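Long-range contacts in peptidoglycan N-acetylglucosamine deacetylase (Bacillus cereus, PDB 5N1P), which removes the acetyl group from N-acetylglucosamine residues of peptidoglycan, using a bound divalent metal such as zinc to hydrolyse the amide: residues 122-127 against 159-164; 29-34 against 187-192. All blocks are in the same frame, centred on the assembly; numbering follows the deposited sequence.

Contact 1. Residues 122-127 against 159-164; sequences WDWTID and VILMHD. With 8GK (~{N}-oxidanylnaphthalene-1-carboxamide), chain E.
Parallel strand pairing between I126-D127 and I160-L161 joins the two strands of a beta-alpha-beta unit, with helix 138-152 between them, in the NodB homology (CE4) domain, beside the inhibitor pocket. V159 O takes two backbone donors, T125 N in the carbonyl plane on a lone pair and I126 N tilted from that plane, while L161 N reaches I126 O at 2.8 Å in a nearly straight bond of 175°. Where T125 precedes the strand, its hydroxyl does the work of a carbonyl: OG1 accepts V159 N at 2.8 Å and bonds E158 as well. Branched, apolar V159, buried just before the first bridged pair, lays CG2 over one face of the W122 six-membered ring, toward its rim. I126 and I160 lie side by side towards helix 138-152. On the other side of the sheet, L161 CD2 sits over the W124 six-membered ring, 3.8 Å from its centroid, a CH-pi contact; chi1 of 52° in W124 stands the indole up beside the ligand. H163, inferred to be the proton donor, meets the hydroxamate at the imidazole edge, NE2 lying 2.8 Å from 8GK O14, and W124 CH2 approaches naphthalene carbon C7 to 3.3 Å.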
ATOM      1  N   TRP A 122      -4.288  -6.063   4.686  1.00 18.56           N
ATOM      2  CA  TRP A 122      -3.368  -5.249   5.471  1.00 22.75           C
ATOM      3  C   TRP A 122      -3.901  -3.835   5.605  1.00 21.79           C
ATOM      4  O   TRP A 122      -4.218  -3.178   4.591  1.00 19.00           O
ATOM      5  CB  TRP A 122      -1.969  -5.196   4.845  1.00 18.73           C
ATOM      6  CG  TRP A 122      -0.970  -6.100   5.495  1.00 18.77           C
ATOM      7  CD1 TRP A 122      -1.235  -7.204   6.269  1.00 19.89           C
ATOM      8  CD2 TRP A 122       0.454  -5.951   5.479  1.00 20.69           C
ATOM      9  NE1 TRP A 122      -0.050  -7.764   6.708  1.00 22.18           N
ATOM     10  CE2 TRP A 122       0.997  -7.001   6.246  1.00 22.10           C
ATOM     11  CE3 TRP A 122       1.325  -5.027   4.884  1.00 20.01           C
ATOM     12  CZ2 TRP A 122       2.368  -7.157   6.443  1.00 22.08           C
ATOM     13  CZ3 TRP A 122       2.690  -5.187   5.078  1.00 22.17           C
ATOM     14  CH2 TRP A 122       3.193  -6.243   5.855  1.00 21.66           C
ATOM     15  N   ASP A 123      -4.018  -3.381   6.852  1.00 20.73           N
ATOM     16  CA  ASP A 123      -4.189  -1.969   7.126  1.00 20.52           C
ATOM     17  C   ASP A 123      -2.779  -1.391   7.296  1.00 21.53           C
ATOM     18  O   ASP A 123      -1.903  -1.681   6.483  1.00 20.58           O
ATOM     19  CB  ASP A 123      -5.075  -1.749   8.363  1.00 21.43           C
ATOM     20  CG  ASP A 123      -6.519  -2.176   8.125  1.00 22.93           C
ATOM     21  OD1 ASP A 123      -7.137  -1.665   7.170  1.00 21.77           O
ATOM     22  OD2 ASP A 123      -7.051  -3.023   8.886  1.00 22.39           O
ATOM     23  N   TRP A 124      -2.545  -0.593   8.332  1.00 21.19           N
ATOM     24  CA  TRP A 124      -1.229   0.020   8.489  1.00 21.79           C
ATOM     25  C   TRP A 124      -0.972   0.301   9.953  1.00 21.49           C
ATOM     26  O   TRP A 124      -1.901   0.207  10.751  1.00 25.98           O
ATOM     27  CB  TRP A 124      -1.137   1.312   7.667  1.00 22.58           C
ATOM     28  CG  TRP A 124      -2.262   2.249   7.952  1.00 23.29           C
ATOM     29  CD1 TRP A 124      -2.289   3.231   8.910  1.00 25.69           C
ATOM     30  CD2 TRP A 124      -3.539   2.293   7.300  1.00 22.43           C
ATOM     31  NE1 TRP A 124      -3.496   3.881   8.888  1.00 25.58           N
ATOM     32  CE2 TRP A 124      -4.286   3.323   7.914  1.00 25.37           C
ATOM     33  CE3 TRP A 124      -4.126   1.553   6.262  1.00 24.54           C
ATOM     34  CZ2 TRP A 124      -5.590   3.641   7.526  1.00 25.74           C
ATOM     35  CZ3 TRP A 124      -5.420   1.864   5.879  1.00 23.17           C
ATOM     36  CH2 TRP A 124      -6.135   2.906   6.511  1.00 25.08           C
ATOM     37  N   THR A 125       0.273   0.627  10.302  1.00 22.92           N
ATOM     38  CA  THR A 125       0.597   0.997  11.690  1.00 22.68           C
ATOM     39  C   THR A 125       0.993   2.457  11.817  1.00 24.55           C
ATOM     40  O   THR A 125       0.949   3.029  12.924  1.00 27.25           O
ATOM     41  CB  THR A 125       1.737   0.139  12.275  1.00 27.32           C
ATOM     42  OG1 THR A 125       2.958   0.390  11.573  1.00 28.80           O
ATOM     43  CG2 THR A 125       1.397  -1.345  12.207  1.00 27.52           C
ATOM     44  N   ILE A 126       1.416   3.053  10.713  1.00 25.49           N
ATOM     45  CA  ILE A 126       1.782   4.470  10.680  1.00 29.20           C
ATOM     46  C   ILE A 126       1.076   5.150   9.527  1.00 28.54           C
ATOM     47  O   ILE A 126       1.225   4.728   8.383  1.00 27.19           O
ATOM     48  CB  ILE A 126       3.288   4.670  10.518  1.00 32.33           C
ATOM     49  CG1 ILE A 126       4.036   4.130  11.740  1.00 31.79           C
ATOM     50  CG2 ILE A 126       3.620   6.157  10.290  1.00 34.59           C
ATOM     51  CD1 ILE A 126       5.544   4.166  11.586  1.00 31.45           C
ATOM     52  N   ASP A 127       0.291   6.175   9.829  1.00 26.69           N
ATOM     53  CA  ASP A 127      -0.358   6.986   8.806  1.00 25.60           C
ATOM     54  C   ASP A 127       0.476   8.247   8.574  1.00 24.95           C
ATOM     55  O   ASP A 127       0.670   9.045   9.488  1.00 27.23           O
ATOM     56  CB  ASP A 127      -1.786   7.320   9.241  1.00 32.09           C
ATOM     57  CG  ASP A 127      -2.518   8.238   8.273  1.00 33.16           C
ATOM     58  OD1 ASP A 127      -1.983   8.582   7.200  1.00 33.42           O
ATOM     59  OD2 ASP A 127      -3.670   8.605   8.598  1.00 52.84           O
ATOM     60  N   VAL A 159       4.199  -0.673   9.315  1.00 27.93           N
ATOM     61  CA  VAL A 159       3.606  -0.627   7.979  1.00 24.48           C
ATOM     62  C   VAL A 159       3.129   0.788   7.735  1.00 26.34           C
ATOM     63  O   VAL A 159       2.272   1.289   8.455  1.00 25.76           O
ATOM     64  CB  VAL A 159       2.442  -1.618   7.839  1.00 24.56           C
ATOM     65  CG1 VAL A 159       1.789  -1.506   6.457  1.00 23.35           C
ATOM     66  CG2 VAL A 159       2.938  -3.033   8.114  1.00 26.51           C
ATOM     67  N   ILE A 160       3.716   1.445   6.743  1.00 23.65           N
ATOM     68  CA  ILE A 160       3.536   2.879   6.567  1.00 24.39           C
ATOM     69  C   ILE A 160       2.601   3.201   5.401  1.00 25.09           C
ATOM     70  O   ILE A 160       2.848   2.781   4.269  1.00 23.51           O
ATOM     71  CB  ILE A 160       4.886   3.563   6.332  1.00 24.26           C
ATOM     72  CG1 ILE A 160       5.819   3.281   7.516  1.00 27.03           C
ATOM     73  CG2 ILE A 160       4.687   5.053   6.113  1.00 27.74           C
ATOM     74  CD1 ILE A 160       7.279   3.437   7.176  1.00 36.39           C
ATOM     75  N   LEU A 161       1.543   3.959   5.679  1.00 23.10           N
ATOM     76  CA  LEU A 161       0.563   4.347   4.668  1.00 22.78           C
ATOM     77  C   LEU A 161       0.955   5.633   3.960  1.00 22.62           C
ATOM     78  O   LEU A 161       1.043   6.701   4.583  1.00 24.33           O
ATOM     79  CB  LEU A 161      -0.831   4.525   5.292  1.00 25.54           C
ATOM     80  CG  LEU A 161      -1.889   5.105   4.346  1.00 22.26           C
ATOM     81  CD1 LEU A 161      -2.219   4.140   3.194  1.00 26.91           C
ATOM     82  CD2 LEU A 161      -3.157   5.503   5.106  1.00 25.31           C
ATOM     83  N   MET A 162       1.188   5.511   2.655  1.00 21.49           N
ATOM     84  CA  MET A 162       1.423   6.655   1.790  1.00 22.50           C
ATOM     85  C   MET A 162       0.647   6.470   0.485  1.00 19.69           C
ATOM     86  O   MET A 162       0.050   5.419   0.244  1.00 20.48           O
ATOM     87  CB  MET A 162       2.915   6.832   1.503  1.00 25.01           C
ATOM     88  CG  MET A 162       3.707   7.057   2.758  1.00 31.45           C
ATOM     89  SD  MET A 162       5.448   7.318   2.466  1.00 31.65           S
ATOM     90  CE  MET A 162       5.400   8.965   1.771  1.00 37.63           C
ATOM     91  N   HIS A 163       0.658   7.503  -0.347  1.00 23.24           N
ATOM     92  CA  HIS A 163      -0.081   7.484  -1.603  1.00 25.74           C
ATOM     93  C   HIS A 163       0.812   8.008  -2.705  1.00 28.36           C
ATOM     94  O   HIS A 163       1.193   9.181  -2.677  1.00 31.61           O
ATOM     95  CB  HIS A 163      -1.367   8.328  -1.493  1.00 26.42           C
ATOM     96  CG  HIS A 163      -2.296   7.877  -0.407  1.00 30.65           C
ATOM     97  ND1 HIS A 163      -2.132   8.236   0.914  1.00 29.80           N
ATOM     98  CD2 HIS A 163      -3.393   7.081  -0.447  1.00 29.65           C
ATOM     99  CE1 HIS A 163      -3.092   7.688   1.640  1.00 36.81           C
ATOM    100  NE2 HIS A 163      -3.867   6.979   0.838  1.00 36.62           N
ATOM    101  N   ASP A 164       1.166   7.163  -3.675  1.00 25.67           N
ATOM    102  CA  ASP A 164       2.130   7.601  -4.691  1.00 25.87           C
ATOM    103  C   ASP A 164       1.486   8.465  -5.777  1.00 27.21           C
ATOM    104  O   ASP A 164       2.180   8.922  -6.680  1.00 32.40           O
ATOM    105  CB  ASP A 164       2.883   6.412  -5.318  1.00 25.48           C
ATOM    106  CG  ASP A 164       1.963   5.376  -5.956  1.00 24.65           C
ATOM    107  OD1 ASP A 164       0.914   5.067  -5.361  1.00 25.75           O
ATOM    108  OD2 ASP A 164       2.310   4.853  -7.044  1.00 25.52           O
TER
HETATM  109  C1  8GK E 301      -7.186   4.805   1.883  1.00 51.25           C
HETATM  110  C2  8GK E 301      -7.718   5.512   3.086  1.00 53.63           C
HETATM  111  C3  8GK E 301      -8.487   6.650   2.892  1.00 58.49           C
HETATM  112  C4  8GK E 301      -9.013   7.320   3.991  1.00 62.12           C
HETATM  113  C5  8GK E 301      -8.780   6.847   5.283  1.00 59.54           C
HETATM  114  C6  8GK E 301      -8.011   5.705   5.473  1.00 56.64           C
HETATM  115  C7  8GK E 301      -7.484   5.035   4.370  1.00 59.09           C
HETATM  116  C8  8GK E 301      -9.775   8.462   3.782  1.00 58.21           C
HETATM  117  C9  8GK E 301     -10.011   8.939   2.495  1.00 50.07           C
HETATM  118  C10 8GK E 301      -9.481   8.268   1.399  1.00 54.41           C
HETATM  119  C11 8GK E 301      -8.723   7.122   1.604  1.00 51.04           C
HETATM  120  O12 8GK E 301      -8.002   4.262   1.165  1.00 34.22           O
HETATM  121  N13 8GK E 301      -5.888   4.797   1.587  1.00 56.50           N
HETATM  122  O14 8GK E 301      -5.546   4.789   0.235  1.00 49.48           O

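Contact 2. Residues 29-34 against 187-192; sequences KATFFL and FEAYHE
The entry to strand 31-34 of the central parallel sheet is met by the loop that leaves strand 185-187, two parts of the chain held together mainly by single polar bonds. At K29, before the strand, the backbone N donates to F187 O over a long 3.3 Å. The lysine adds its aliphatic root: CB packs 4.0 Å from A189 CB, while the bent chain carries the charged end away from the loop, as suits a partly exposed position. The small methyl of A189 suits the close approach of the two backbones, its CB resting 3.2 Å from A30 O.

Strands 31-34 and 185-187 both pair with strand 2-9 in the parallel sheet of the NodB homology fold, and the loop leaving the second runs on past the start of the first. T31 supplies the side-chain polar group of the contact. With OG1 anti to the carbonyl carbon (chi1 -62°), its hydroxyl faces the loop and accepts Y190 N at 2.9 Å, at an angle of 165°. A water lies 2.7 Å from T31 OG1 and donates to E188 O, so that one hydroxyl reaches Y190 N directly and E188 O through the water. Threonine fits here because a beta-branched residue is at home in a strand while offering a hydroxyl to a buried loop. Y190 CB lies 3.5 Å from T31 OG1, and the tyrosine ring leads away to meet Y55 and W122 edge-to-face, with OH bonded to H195.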
ATOM      1  N   LYS A  29      12.765  -1.929  -1.056  1.00 27.21           N
ATOM      2  CA  LYS A  29      11.638  -2.631  -1.664  1.00 23.97           C
ATOM      3  C   LYS A  29      10.378  -2.195  -0.932  1.00 24.56           C
ATOM      4  O   LYS A  29      10.406  -1.952   0.273  1.00 26.21           O
ATOM      5  CB  LYS A  29      11.820  -4.149  -1.588  1.00 27.79           C
ATOM      6  CG  LYS A  29      13.070  -4.685  -2.293  1.00 32.09           C
ATOM      7  CD  LYS A  29      13.101  -4.299  -3.760  1.00 31.26           C
ATOM      8  CE  LYS A  29      14.110  -5.155  -4.538  1.00 37.74           C
ATOM      9  NZ  LYS A  29      15.512  -4.868  -4.136  1.00 41.83           N
ATOM     10  N   ALA A  30       9.273  -2.078  -1.654  1.00 22.32           N
ATOM     11  CA  ALA A  30       8.053  -1.534  -1.087  1.00 19.75           C
ATOM     12  C   ALA A  30       6.848  -2.315  -1.578  1.00 19.28           C
ATOM     13  O   ALA A  30       6.993  -3.316  -2.292  1.00 20.31           O
ATOM     14  CB  ALA A  30       7.921  -0.059  -1.454  1.00 20.31           C
ATOM     15  N   THR A  31       5.660  -1.852  -1.184  1.00 16.95           N
ATOM     16  CA  THR A  31       4.411  -2.549  -1.485  1.00 18.19           C
ATOM     17  C   THR A  31       3.439  -1.547  -2.088  1.00 17.92           C
ATOM     18  O   THR A  31       3.320  -0.435  -1.591  1.00 18.80           O
ATOM     19  CB  THR A  31       3.839  -3.179  -0.199  1.00 19.22           C
ATOM     20  OG1 THR A  31       4.781  -4.140   0.307  1.00 22.29           O
ATOM     21  CG2 THR A  31       2.492  -3.855  -0.442  1.00 20.36           C
ATOM     22  N   PHE A  32       2.760  -1.935  -3.168  1.00 17.30           N
ATOM     23  CA  PHE A  32       1.856  -1.046  -3.887  1.00 15.74           C
ATOM     24  C   PHE A  32       0.467  -1.640  -3.918  1.00 18.15           C
ATOM     25  O   PHE A  32       0.323  -2.812  -4.238  1.00 18.45           O
ATOM     26  CB  PHE A  32       2.338  -0.832  -5.334  1.00 17.11           C
ATOM     27  CG  PHE A  32       3.608  -0.042  -5.429  1.00 16.48           C
ATOM     28  CD1 PHE A  32       4.840  -0.661  -5.313  1.00 17.70           C
ATOM     29  CD2 PHE A  32       3.563   1.332  -5.576  1.00 17.99           C
ATOM     30  CE1 PHE A  32       6.008   0.072  -5.368  1.00 20.46           C
ATOM     31  CE2 PHE A  32       4.728   2.079  -5.648  1.00 21.66           C
ATOM     32  CZ  PHE A  32       5.957   1.447  -5.541  1.00 21.99           C
ATOM     33  N   PHE A  33      -0.553  -0.835  -3.631  1.00 16.40           N
ATOM     34  CA  PHE A  33      -1.938  -1.297  -3.654  1.00 15.09           C
ATOM     35  C   PHE A  33      -2.685  -0.503  -4.710  1.00 15.49           C
ATOM     36  O   PHE A  33      -2.860   0.711  -4.587  1.00 17.61           O
ATOM     37  CB  PHE A  33      -2.583  -1.143  -2.261  1.00 16.94           C
ATOM     38  CG  PHE A  33      -1.993  -2.062  -1.227  1.00 18.21           C
ATOM     39  CD1 PHE A  33      -2.247  -3.431  -1.270  1.00 16.78           C
ATOM     40  CD2 PHE A  33      -1.208  -1.552  -0.200  1.00 19.64           C
ATOM     41  CE1 PHE A  33      -1.736  -4.279  -0.305  1.00 18.22           C
ATOM     42  CE2 PHE A  33      -0.674  -2.407   0.774  1.00 18.86           C
ATOM     43  CZ  PHE A  33      -0.934  -3.763   0.717  1.00 18.09           C
ATOM     44  N   LEU A  34      -3.069  -1.198  -5.776  1.00 16.42           N
ATOM     45  CA  LEU A  34      -3.478  -0.552  -7.012  1.00 17.48           C
ATOM     46  C   LEU A  34      -4.984  -0.539  -7.212  1.00 17.64           C
ATOM     47  O   LEU A  34      -5.673  -1.496  -6.858  1.00 17.85           O
ATOM     48  CB  LEU A  34      -2.828  -1.267  -8.197  1.00 16.46           C
ATOM     49  CG  LEU A  34      -1.306  -1.465  -8.129  1.00 16.62           C
ATOM     50  CD1 LEU A  34      -0.846  -2.042  -9.472  1.00 17.54           C
ATOM     51  CD2 LEU A  34      -0.629  -0.144  -7.818  1.00 18.02           C
ATOM     52  N   PHE A 187      14.214  -1.977   4.603  1.00 37.48           N
ATOM     53  CA  PHE A 187      13.002  -1.756   3.817  1.00 37.54           C
ATOM     54  C   PHE A 187      12.660  -2.937   2.928  1.00 41.60           C
ATOM     55  O   PHE A 187      13.335  -3.195   1.929  1.00 41.91           O
ATOM     56  CB  PHE A 187      13.150  -0.496   2.975  1.00 39.06           C
ATOM     57  CG  PHE A 187      13.094   0.762   3.782  1.00 47.97           C
ATOM     58  CD1 PHE A 187      11.875   1.369   4.049  1.00 54.82           C
ATOM     59  CD2 PHE A 187      14.247   1.323   4.296  1.00 57.42           C
ATOM     60  CE1 PHE A 187      11.810   2.520   4.801  1.00 62.13           C
ATOM     61  CE2 PHE A 187      14.190   2.475   5.048  1.00 59.86           C
ATOM     62  CZ  PHE A 187      12.969   3.073   5.300  1.00 56.16           C
ATOM     63  N   GLU A 188      11.596  -3.647   3.292  1.00 31.99           N
ATOM     64  CA  GLU A 188      11.200  -4.828   2.542  1.00 31.58           C
ATOM     65  C   GLU A 188       9.812  -4.692   1.965  1.00 29.06           C
ATOM     66  O   GLU A 188       8.975  -3.933   2.468  1.00 27.58           O
ATOM     67  CB  GLU A 188      11.247  -6.083   3.412  1.00 35.01           C
ATOM     68  CG  GLU A 188      12.654  -6.511   3.811  1.00 44.79           C
ATOM     69  CD  GLU A 188      12.692  -7.939   4.313  1.00 61.45           C
ATOM     70  OE1 GLU A 188      11.769  -8.327   5.060  1.00 59.36           O
ATOM     71  OE2 GLU A 188      13.644  -8.672   3.964  1.00 71.22           O
ATOM     72  N   ALA A 189       9.582  -5.439   0.897  1.00 28.95           N
ATOM     73  CA  ALA A 189       8.236  -5.586   0.366  1.00 26.87           C
ATOM     74  C   ALA A 189       7.484  -6.617   1.187  1.00 25.90           C
ATOM     75  O   ALA A 189       8.080  -7.431   1.880  1.00 27.18           O
ATOM     76  CB  ALA A 189       8.270  -6.009  -1.083  1.00 27.41           C
ATOM     77  N   TYR A 190       6.166  -6.589   1.086  1.00 24.03           N
ATOM     78  CA  TYR A 190       5.359  -7.682   1.583  1.00 23.91           C
ATOM     79  C   TYR A 190       5.687  -8.958   0.858  1.00 25.12           C
ATOM     80  O   TYR A 190       5.957  -8.964  -0.328  1.00 24.71           O
ATOM     81  CB  TYR A 190       3.870  -7.371   1.439  1.00 21.49           C
ATOM     82  CG  TYR A 190       2.945  -8.498   1.840  1.00 21.91           C
ATOM     83  CD1 TYR A 190       2.556  -8.663   3.169  1.00 22.80           C
ATOM     84  CD2 TYR A 190       2.427  -9.381   0.885  1.00 20.60           C
ATOM     85  CE1 TYR A 190       1.695  -9.689   3.541  1.00 22.92           C
ATOM     86  CE2 TYR A 190       1.573 -10.406   1.247  1.00 21.57           C
ATOM     87  CZ  TYR A 190       1.200 -10.547   2.579  1.00 22.52           C
ATOM     88  OH  TYR A 190       0.337 -11.579   2.891  1.00 25.41           O
ATOM     89  N   HIS A 191       5.575 -10.049   1.601  1.00 27.22           N
ATOM     90  CA  HIS A 191       5.907 -11.415   1.189  1.00 31.17           C
ATOM     91  C   HIS A 191       4.790 -12.399   1.589  1.00 28.74           C
ATOM     92  O   HIS A 191       4.540 -12.593   2.776  1.00 29.89           O
ATOM     93  CB  HIS A 191       7.260 -11.619   1.820  1.00 45.76           C
ATOM     94  CG  HIS A 191       8.388 -11.050   1.023  1.00 46.67           C
ATOM     95  ND1 HIS A 191       8.770  -9.724   1.062  1.00 57.84           N
ATOM     96  CD2 HIS A 191       9.448 -11.720   0.515  1.00 57.70           C
ATOM     97  CE1 HIS A 191       9.900  -9.573   0.390  1.00 50.26           C
ATOM     98  NE2 HIS A 191      10.339 -10.785   0.058  1.00 58.59           N
ATOM     99  N   GLU A 192       4.059 -12.895   0.575  1.00 26.78           N
ATOM    100  CA  GLU A 192       2.904 -13.769   0.810  1.00 27.30           C
ATOM    101  C   GLU A 192       3.270 -14.985   1.660  1.00 27.38           C
ATOM    102  O   GLU A 192       2.509 -15.387   2.547  1.00 33.08           O
ATOM    103  CB  GLU A 192       2.273 -14.233  -0.504  1.00 32.78           C
ATOM    104  CG  GLU A 192       1.337 -13.208  -1.130  1.00 32.53           C
ATOM    105  CD  GLU A 192       0.750 -13.625  -2.476  1.00 37.10           C
ATOM    106  OE1 GLU A 192       0.874 -14.804  -2.875  1.00 35.72           O
ATOM    107  OE2 GLU A 192       0.172 -12.745  -3.146  1.00 30.44           O
TER
HETATM  108  O   HOH W   1       6.486  -2.749   1.906  1.00 22.21           O

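Both contacts are buried and reach the same parallel sheet, in which strand 2-9 pairs with 157-163, 31-34 and 185-187. Contact 1 is true strand pairing, with repeated backbone bonds and apolar side chains on both faces, and it reaches the inhibitor. Contact 2 lacks beta bridges: a loop meets a strand start through a threonine hydroxyl, a long backbone bond and a water, farther from the zinc. In sequence, contact 1 is nested inside the long loop that contact 2 closes. They touch directly, W122 CZ2 lying 3.6 Å from Y190 CD1, while D164 also packs on the F32 ring.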